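Local atomic coordinates of putative diguanylate cyclase (GGDEF) with PAS/PAC domain (Rhodopseudomonas palustris, PDB entry 3LIF), a protein that probably makes cyclic di-GMP from two GTP molecules through its GGDEF domain, the present chain being its extracellular PDC-fold sensor domain. Residues A[38-43]-A[130-135]; A[73-78]-A[143-148]. All coordinates share one frame; numbering follows the deposited sequence.

Contact 1: A[38-43]-A[130-135]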
ATOM      1  N   VAL A  38     -14.039   1.190  -4.628  1.00 36.17           N
ATOM      2  CA  VAL A  38     -14.093   1.442  -6.058  1.00 36.78           C
ATOM      3  C   VAL A  38     -13.951   0.155  -6.906  1.00 37.78           C
ATOM      4  O   VAL A  38     -14.667  -0.032  -7.909  1.00 37.03           O
ATOM      5  CB  VAL A  38     -13.056   2.426  -6.473  1.00 36.55           C
ATOM      6  CG1 VAL A  38     -12.843   2.328  -7.950  1.00 36.11           C
ATOM      7  CG2 VAL A  38     -13.516   3.801  -6.100  1.00 36.89           C
ATOM      8  N   LEU A  39     -13.036  -0.739  -6.513  1.00 38.22           N
ATOM      9  CA  LEU A  39     -12.814  -1.898  -7.349  1.00 38.66           C
ATOM     10  C   LEU A  39     -14.129  -2.623  -7.324  1.00 39.83           C
ATOM     11  O   LEU A  39     -14.634  -3.092  -8.353  1.00 40.27           O
ATOM     12  CB  LEU A  39     -11.649  -2.787  -6.899  1.00 38.02           C
ATOM     13  CG  LEU A  39     -10.244  -2.185  -7.126  1.00 35.89           C
ATOM     14  CD1 LEU A  39      -9.297  -3.196  -7.662  1.00 35.58           C
ATOM     15  CD2 LEU A  39     -10.268  -1.052  -8.018  1.00 31.74           C
ATOM     16  N   ASP A  40     -14.729  -2.645  -6.150  1.00 40.89           N
ATOM     17  CA  ASP A  40     -16.043  -3.263  -6.012  1.00 41.38           C
ATOM     18  C   ASP A  40     -17.146  -2.687  -6.954  1.00 41.40           C
ATOM     19  O   ASP A  40     -17.869  -3.413  -7.626  1.00 40.42           O
ATOM     20  CB  ASP A  40     -16.440  -3.338  -4.555  1.00 40.93           C
ATOM     21  CG  ASP A  40     -17.061  -4.610  -4.264  1.00 43.86           C
ATOM     22  OD1 ASP A  40     -17.530  -5.153  -5.295  1.00 47.32           O
ATOM     23  OD2 ASP A  40     -17.062  -5.096  -3.099  1.00 42.75           O
ATOM     24  N   ASP A  41     -17.230  -1.373  -7.080  1.00 42.20           N
ATOM     25  CA  ASP A  41     -18.149  -0.846  -8.092  1.00 42.50           C
ATOM     26  C   ASP A  41     -17.808  -1.612  -9.379  1.00 43.46           C
ATOM     27  O   ASP A  41     -18.694  -1.977 -10.146  1.00 45.04           O
ATOM     28  CB  ASP A  41     -17.997   0.674  -8.334  0.50 41.78           C
ATOM     29  CG  ASP A  41     -18.727   1.528  -7.294  0.50 40.74           C
ATOM     30  OD1 ASP A  41     -19.451   0.942  -6.451  0.50 37.35           O
ATOM     31  OD2 ASP A  41     -18.562   2.779  -7.326  0.50 38.64           O
ATOM     32  N   ILE A  42     -16.526  -1.871  -9.631  1.00 42.78           N
ATOM     33  CA  ILE A  42     -16.192  -2.427 -10.923  1.00 41.27           C
ATOM     34  C   ILE A  42     -16.532  -3.917 -10.968  1.00 41.31           C
ATOM     35  O   ILE A  42     -17.064  -4.380 -11.956  1.00 40.80           O
ATOM     36  CB  ILE A  42     -14.741  -2.166 -11.293  1.00 41.57           C
ATOM     37  CG1 ILE A  42     -14.503  -0.660 -11.411  1.00 40.04           C
ATOM     38  CG2 ILE A  42     -14.350  -2.929 -12.576  1.00 38.12           C
ATOM     39  CD1 ILE A  42     -13.049  -0.314 -11.386  1.00 36.86           C
ATOM     40  N   VAL A  43     -16.274  -4.662  -9.908  1.00 40.57           N
ATOM     41  CA  VAL A  43     -16.684  -6.018  -9.964  1.00 41.12           C
ATOM     42  C   VAL A  43     -18.101  -6.032 -10.469  1.00 43.17           C
ATOM     43  O   VAL A  43     -18.439  -6.834 -11.339  1.00 44.59           O
ATOM     44  CB  VAL A  43     -16.579  -6.755  -8.637  1.00 40.40           C
ATOM     45  CG1 VAL A  43     -17.460  -7.991  -8.616  1.00 37.79           C
ATOM     46  CG2 VAL A  43     -15.173  -7.172  -8.435  1.00 41.03           C
ATOM     47  N   VAL A 130      -3.136  -3.410  -6.409  1.00 24.31           N
ATOM     48  CA  VAL A 130      -4.240  -3.887  -5.593  1.00 24.80           C
ATOM     49  C   VAL A 130      -5.235  -4.489  -6.604  1.00 26.02           C
ATOM     50  O   VAL A 130      -5.316  -3.993  -7.776  1.00 26.98           O
ATOM     51  CB  VAL A 130      -4.807  -2.623  -4.876  1.00 25.34           C
ATOM     52  CG1 VAL A 130      -5.916  -1.904  -5.702  1.00 21.78           C
ATOM     53  CG2 VAL A 130      -5.179  -2.891  -3.462  1.00 25.00           C
ATOM     54  N   SER A 131      -5.943  -5.568  -6.237  1.00 25.42           N
ATOM     55  CA  SER A 131      -6.733  -6.252  -7.256  1.00 25.56           C
ATOM     56  C   SER A 131      -7.909  -7.071  -6.725  1.00 26.88           C
ATOM     57  O   SER A 131      -7.891  -7.575  -5.593  1.00 25.44           O
ATOM     58  CB  SER A 131      -5.806  -7.156  -8.129  1.00 25.46           C
ATOM     59  OG  SER A 131      -5.425  -8.364  -7.460  1.00 24.15           O
ATOM     60  N   ARG A 132      -8.921  -7.243  -7.577  1.00 28.31           N
ATOM     61  CA  ARG A 132     -10.128  -8.012  -7.198  1.00 29.10           C
ATOM     62  C   ARG A 132     -10.566  -8.997  -8.282  1.00 29.25           C
ATOM     63  O   ARG A 132     -10.521  -8.684  -9.485  1.00 31.19           O
ATOM     64  CB  ARG A 132     -11.291  -7.078  -6.702  1.00 28.80           C
ATOM     65  CG  ARG A 132     -11.418  -7.097  -5.171  1.00 30.85           C
ATOM     66  CD  ARG A 132     -12.301  -5.981  -4.523  1.00 43.16           C
ATOM     67  NE  ARG A 132     -13.606  -6.547  -4.160  1.00 45.60           N
ATOM     68  CZ  ARG A 132     -13.779  -7.852  -4.216  1.00 46.99           C
ATOM     69  NH1 ARG A 132     -12.720  -8.595  -4.577  1.00 49.71           N
ATOM     70  NH2 ARG A 132     -14.935  -8.403  -3.901  1.00 45.68           N
ATOM     71  N   ARG A 133     -10.982 -10.184  -7.873  1.00 29.43           N
ATOM     72  CA  ARG A 133     -11.562 -11.165  -8.797  1.00 29.83           C
ATOM     73  C   ARG A 133     -12.869 -10.742  -9.476  1.00 31.05           C
ATOM     74  O   ARG A 133     -13.832 -10.446  -8.764  1.00 32.71           O
ATOM     75  CB  ARG A 133     -11.883 -12.412  -8.028  1.00 28.90           C
ATOM     76  CG  ARG A 133     -12.469 -13.505  -8.855  1.00 30.29           C
ATOM     77  CD  ARG A 133     -13.141 -14.512  -7.952  1.00 35.18           C
ATOM     78  NE  ARG A 133     -12.608 -15.829  -8.212  1.00 41.75           N
ATOM     79  CZ  ARG A 133     -13.318 -16.845  -8.685  1.00 41.30           C
ATOM     80  NH1 ARG A 133     -14.629 -16.663  -8.933  1.00 39.39           N
ATOM     81  NH2 ARG A 133     -12.695 -18.008  -8.915  1.00 35.27           N
ATOM     82  N   LEU A 134     -12.922 -10.713 -10.824  1.00 31.59           N
ATOM     83  CA  LEU A 134     -14.195 -10.539 -11.603  1.00 31.28           C
ATOM     84  C   LEU A 134     -15.004 -11.827 -11.726  1.00 32.23           C
ATOM     85  O   LEU A 134     -14.445 -12.935 -11.744  1.00 33.35           O
ATOM     86  CB  LEU A 134     -13.904 -10.058 -12.992  1.00 29.79           C
ATOM     87  CG  LEU A 134     -13.151  -8.752 -12.921  1.00 29.93           C
ATOM     88  CD1 LEU A 134     -12.938  -8.263 -14.324  1.00 26.61           C
ATOM     89  CD2 LEU A 134     -13.913  -7.720 -12.027  1.00 28.19           C
ATOM     90  N   GLU A 135     -16.318 -11.699 -11.784  1.00 33.38           N
ATOM     91  CA  GLU A 135     -17.177 -12.874 -11.814  1.00 34.64           C
ATOM     92  C   GLU A 135     -18.366 -12.611 -12.734  1.00 36.50           C
ATOM     93  O   GLU A 135     -18.760 -11.459 -12.989  1.00 35.91           O
ATOM     94  CB  GLU A 135     -17.629 -13.307 -10.416  1.00 33.69           C
ATOM     95  CG  GLU A 135     -16.582 -14.121  -9.683  0.50 32.77           C
ATOM     96  CD  GLU A 135     -17.031 -14.610  -8.308  0.50 32.10           C
ATOM     97  OE1 GLU A 135     -16.195 -15.261  -7.647  0.50 30.56           O
ATOM     98  OE2 GLU A 135     -18.192 -14.346  -7.886  0.50 30.05           O
TER

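Contact 2: A[73-78]-A[143-148]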
ATOM      1  N   VAL A  73      -6.122   1.990 -13.625  1.00 28.99           N
ATOM      2  CA  VAL A  73      -6.976   0.810 -13.401  1.00 27.99           C
ATOM      3  C   VAL A  73      -7.095  -0.049 -14.670  1.00 27.40           C
ATOM      4  O   VAL A  73      -7.204   0.467 -15.813  1.00 26.95           O
ATOM      5  CB  VAL A  73      -8.412   1.243 -13.016  1.00 28.10           C
ATOM      6  CG1 VAL A  73      -9.272   0.026 -12.704  1.00 27.89           C
ATOM      7  CG2 VAL A  73      -8.336   2.186 -11.847  1.00 28.76           C
ATOM      8  N   ALA A  74      -7.105  -1.356 -14.521  1.00 25.67           N
ATOM      9  CA  ALA A  74      -7.246  -2.082 -15.734  1.00 24.90           C
ATOM     10  C   ALA A  74      -8.043  -3.339 -15.486  1.00 25.37           C
ATOM     11  O   ALA A  74      -8.185  -3.767 -14.329  1.00 25.10           O
ATOM     12  CB  ALA A  74      -5.901  -2.351 -16.414  1.00 22.12           C
ATOM     13  N   ILE A  75      -8.584  -3.867 -16.603  1.00 25.67           N
ATOM     14  CA  ILE A  75      -9.277  -5.113 -16.639  1.00 25.89           C
ATOM     15  C   ILE A  75      -8.506  -6.172 -17.443  1.00 26.55           C
ATOM     16  O   ILE A  75      -7.942  -5.870 -18.505  1.00 26.71           O
ATOM     17  CB  ILE A  75     -10.594  -4.922 -17.317  1.00 25.42           C
ATOM     18  CG1 ILE A  75     -11.244  -3.657 -16.770  1.00 26.62           C
ATOM     19  CG2 ILE A  75     -11.477  -6.191 -17.064  1.00 24.77           C
ATOM     20  CD1 ILE A  75     -12.008  -3.876 -15.456  1.00 21.04           C
ATOM     21  N   LEU A  76      -8.504  -7.388 -16.915  1.00 26.37           N
ATOM     22  CA  LEU A  76      -8.011  -8.567 -17.573  1.00 27.84           C
ATOM     23  C   LEU A  76      -9.149  -9.569 -17.610  1.00 29.23           C
ATOM     24  O   LEU A  76      -9.846  -9.761 -16.554  1.00 30.70           O
ATOM     25  CB  LEU A  76      -6.901  -9.218 -16.741  1.00 27.16           C
ATOM     26  CG  LEU A  76      -5.587  -8.501 -16.422  1.00 28.18           C
ATOM     27  CD1 LEU A  76      -4.642  -9.499 -15.749  1.00 29.10           C
ATOM     28  CD2 LEU A  76      -4.918  -7.804 -17.618  1.00 25.98           C
ATOM     29  N   ASP A  77      -9.333 -10.247 -18.756  1.00 29.23           N
ATOM     30  CA  ASP A  77     -10.354 -11.306 -18.833  1.00 30.27           C
ATOM     31  C   ASP A  77      -9.729 -12.602 -18.442  1.00 30.31           C
ATOM     32  O   ASP A  77      -8.769 -12.612 -17.715  1.00 30.02           O
ATOM     33  CB  ASP A  77     -10.756 -11.498 -20.276  1.00 30.02           C
ATOM     34  CG  ASP A  77      -9.549 -11.899 -21.209  1.00 32.85           C
ATOM     35  OD1 ASP A  77      -8.521 -12.580 -20.803  1.00 33.17           O
ATOM     36  OD2 ASP A  77      -9.666 -11.510 -22.399  1.00 33.64           O
ATOM     37  N   ALA A  78     -10.353 -13.722 -18.736  1.00 31.10           N
ATOM     38  CA  ALA A  78     -10.591 -14.715 -17.758  1.00 32.02           C
ATOM     39  C   ALA A  78      -9.278 -15.512 -18.196  1.00 32.44           C
ATOM     40  O   ALA A  78      -8.786 -16.428 -17.510  1.00 33.13           O
ATOM     41  CB  ALA A  78     -11.819 -15.504 -18.059  1.00 31.21           C
ATOM     42  N   GLY A 143     -12.012 -12.923 -14.848  1.00 29.55           N
ATOM     43  CA  GLY A 143     -10.774 -12.024 -14.958  1.00 29.77           C
ATOM     44  C   GLY A 143     -10.745 -11.254 -13.647  1.00 29.47           C
ATOM     45  O   GLY A 143     -10.792 -11.878 -12.561  1.00 28.89           O
ATOM     46  N   VAL A 144     -10.477  -9.962 -13.655  1.00 29.43           N
ATOM     47  CA  VAL A 144      -9.469  -9.301 -12.804  1.00 29.39           C
ATOM     48  C   VAL A 144      -9.559  -7.810 -13.029  1.00 29.15           C
ATOM     49  O   VAL A 144      -9.518  -7.384 -14.206  1.00 29.85           O
ATOM     50  CB  VAL A 144      -8.042  -9.845 -12.735  1.00 29.97           C
ATOM     51  CG1 VAL A 144      -7.253  -8.902 -11.871  1.00 29.49           C
ATOM     52  CG2 VAL A 144      -8.004 -11.197 -12.045  1.00 28.04           C
ATOM     53  N   VAL A 145      -9.799  -7.027 -11.958  1.00 27.87           N
ATOM     54  CA  VAL A 145      -9.507  -5.556 -11.997  1.00 26.64           C
ATOM     55  C   VAL A 145      -8.268  -5.399 -11.148  1.00 27.21           C
ATOM     56  O   VAL A 145      -8.208  -5.970 -10.033  1.00 28.30           O
ATOM     57  CB  VAL A 145     -10.448  -4.652 -11.167  1.00 26.71           C
ATOM     58  CG1 VAL A 145     -10.868  -3.439 -11.932  1.00 24.34           C
ATOM     59  CG2 VAL A 145     -11.567  -5.405 -10.484  1.00 24.88           C
ATOM     60  N   VAL A 146      -7.339  -4.572 -11.592  1.00 26.82           N
ATOM     61  CA  VAL A 146      -6.101  -4.336 -10.872  1.00 27.82           C
ATOM     62  C   VAL A 146      -5.992  -2.843 -10.900  1.00 27.19           C
ATOM     63  O   VAL A 146      -6.287  -2.247 -11.951  1.00 27.16           O
ATOM     64  CB  VAL A 146      -4.832  -4.596 -11.762  1.00 29.54           C
ATOM     65  CG1 VAL A 146      -3.650  -5.112 -10.942  1.00 30.40           C
ATOM     66  CG2 VAL A 146      -5.133  -5.410 -13.014  1.00 28.58           C
ATOM     67  N   ALA A 147      -5.473  -2.238  -9.842  1.00 25.87           N
ATOM     68  CA  ALA A 147      -5.140  -0.827  -9.935  1.00 25.37           C
ATOM     69  C   ALA A 147      -3.841  -0.580  -9.199  1.00 25.72           C
ATOM     70  O   ALA A 147      -3.501  -1.298  -8.220  1.00 26.62           O
ATOM     71  CB  ALA A 147      -6.240   0.025  -9.390  1.00 25.72           C
ATOM     72  N   THR A 148      -3.093   0.393  -9.694  1.00 24.83           N
ATOM     73  CA  THR A 148      -1.790   0.671  -9.132  1.00 25.15           C
ATOM     74  C   THR A 148      -1.885   1.632  -7.957  1.00 25.73           C
ATOM     75  O   THR A 148      -2.502   2.706  -8.054  1.00 25.02           O
ATOM     76  CB  THR A 148      -0.908   1.368 -10.153  1.00 25.58           C
ATOM     77  OG1 THR A 148      -0.798   0.522 -11.286  1.00 24.80           O
ATOM     78  CG2 THR A 148       0.442   1.591  -9.565  1.00 21.53           C
TER

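Contact 1: A[38-43]-A[130-135]
The guanidinium of R132 meets the carboxylate of D40 in a long salt bridge, OD2 of D40 lying 3.9 Å from NE of R132. OD2 sits at the edge of the guanidinium, near its plane, and is almost as close to NH2 as to NE. At this distance the ion pair is weak; the carboxylate and guanidinium planes are 83° apart. D36, one turn earlier on the same helix, is a further weak ion partner of NE. The contact is where the long helix 5-47 of this PDC-fold sensor domain runs along one face of the five-stranded antiparallel sheet. The axes of helix segment 38-43 and strand segment 130-135 are 8.8 Å apart and only 15° from parallel. R132 reaches the helix with a chain bent at chi3 (102°), which brings NE to the side of D40, while CD of R132 packs on CB of L39 at 4.0 Å. Farther back along the strand, CD1 of L39 touches CG1 of V130 and the CA of S131. At the other end V43 lies alongside L134. CG2 of V43, anti to the carbonyl carbon, does the touching: it is 3.8 Å from CD2 of L134 and 3.6 Å from the backbone O of R133, and it also lies above one face of the R132 guanidinium, more loosely, 4.5 Å from CZ.

Contact 2: A[73-78]-A[143-148]
A74 and V146 form a hydrogen-bonded antiparallel pair that ties strand 73-76 to strand 143-148: A74 N gives to V146 O at 2.8 Å, and V146 N returns a bond to A74 O at 3.0 Å. The first runs nearly along the C=O axis, whereas in the second the donor is tilted 17° from the carbonyl plane. L76 N bonds to V144 O at 2.9 Å and is the straightest of the three (170° at the hydrogen). The return approach of V144 N to L76 O has too poor an angle to count, so this pair is held from one side.

CA-H...O contacts fill the intervals, among them V145 CA to A74 O and I75 CA to V144 O. At the strand end the CA of G143 makes a further CA-H...O contact with L76 O. G143 has positive phi (115°) and, having no side chain, lets its CA lie against that oxygen.

Apolar packing divides between the faces. V73, I75, V145 and A147 lie on the face covered by helix 5-47, where L39 and I42 rest on V145. CG1 of V145 is flanked by CG1 of V73 at 3.9 Å and by CD1 of I75 at 3.7 Å, all three side chains pointing the same way. On the other face A74, L76, V144 and V146 include three residues (L76, V144, V146) that meet Y100 of helix 99-106. An antiparallel sheet sandwiched in this way between helices, its strands in the order 2-1-5-4-3, is the pattern of a PDC (Cache) domain.

Contacts 1 and 2 share one antiparallel sheet, with centres about 8 Å apart, and both are mainly buried. Strands 126-135 and 141-149, consecutive in the chain, are neighbours in it: V130 O with A147 N and R132 N with V145 O are probable hydrogen bonds joining the two contacts. Their chemistry follows their place. Contact 2, strand against strand inside the sheet, rests on regular backbone bonding; contact 1, helix on sheet, relies on side chains, with apolar packing and a long ion pair involving partly exposed D40. The common ground is the helix-covered face, where L134 of 130-135 touches both I75 and V145 of contact 2.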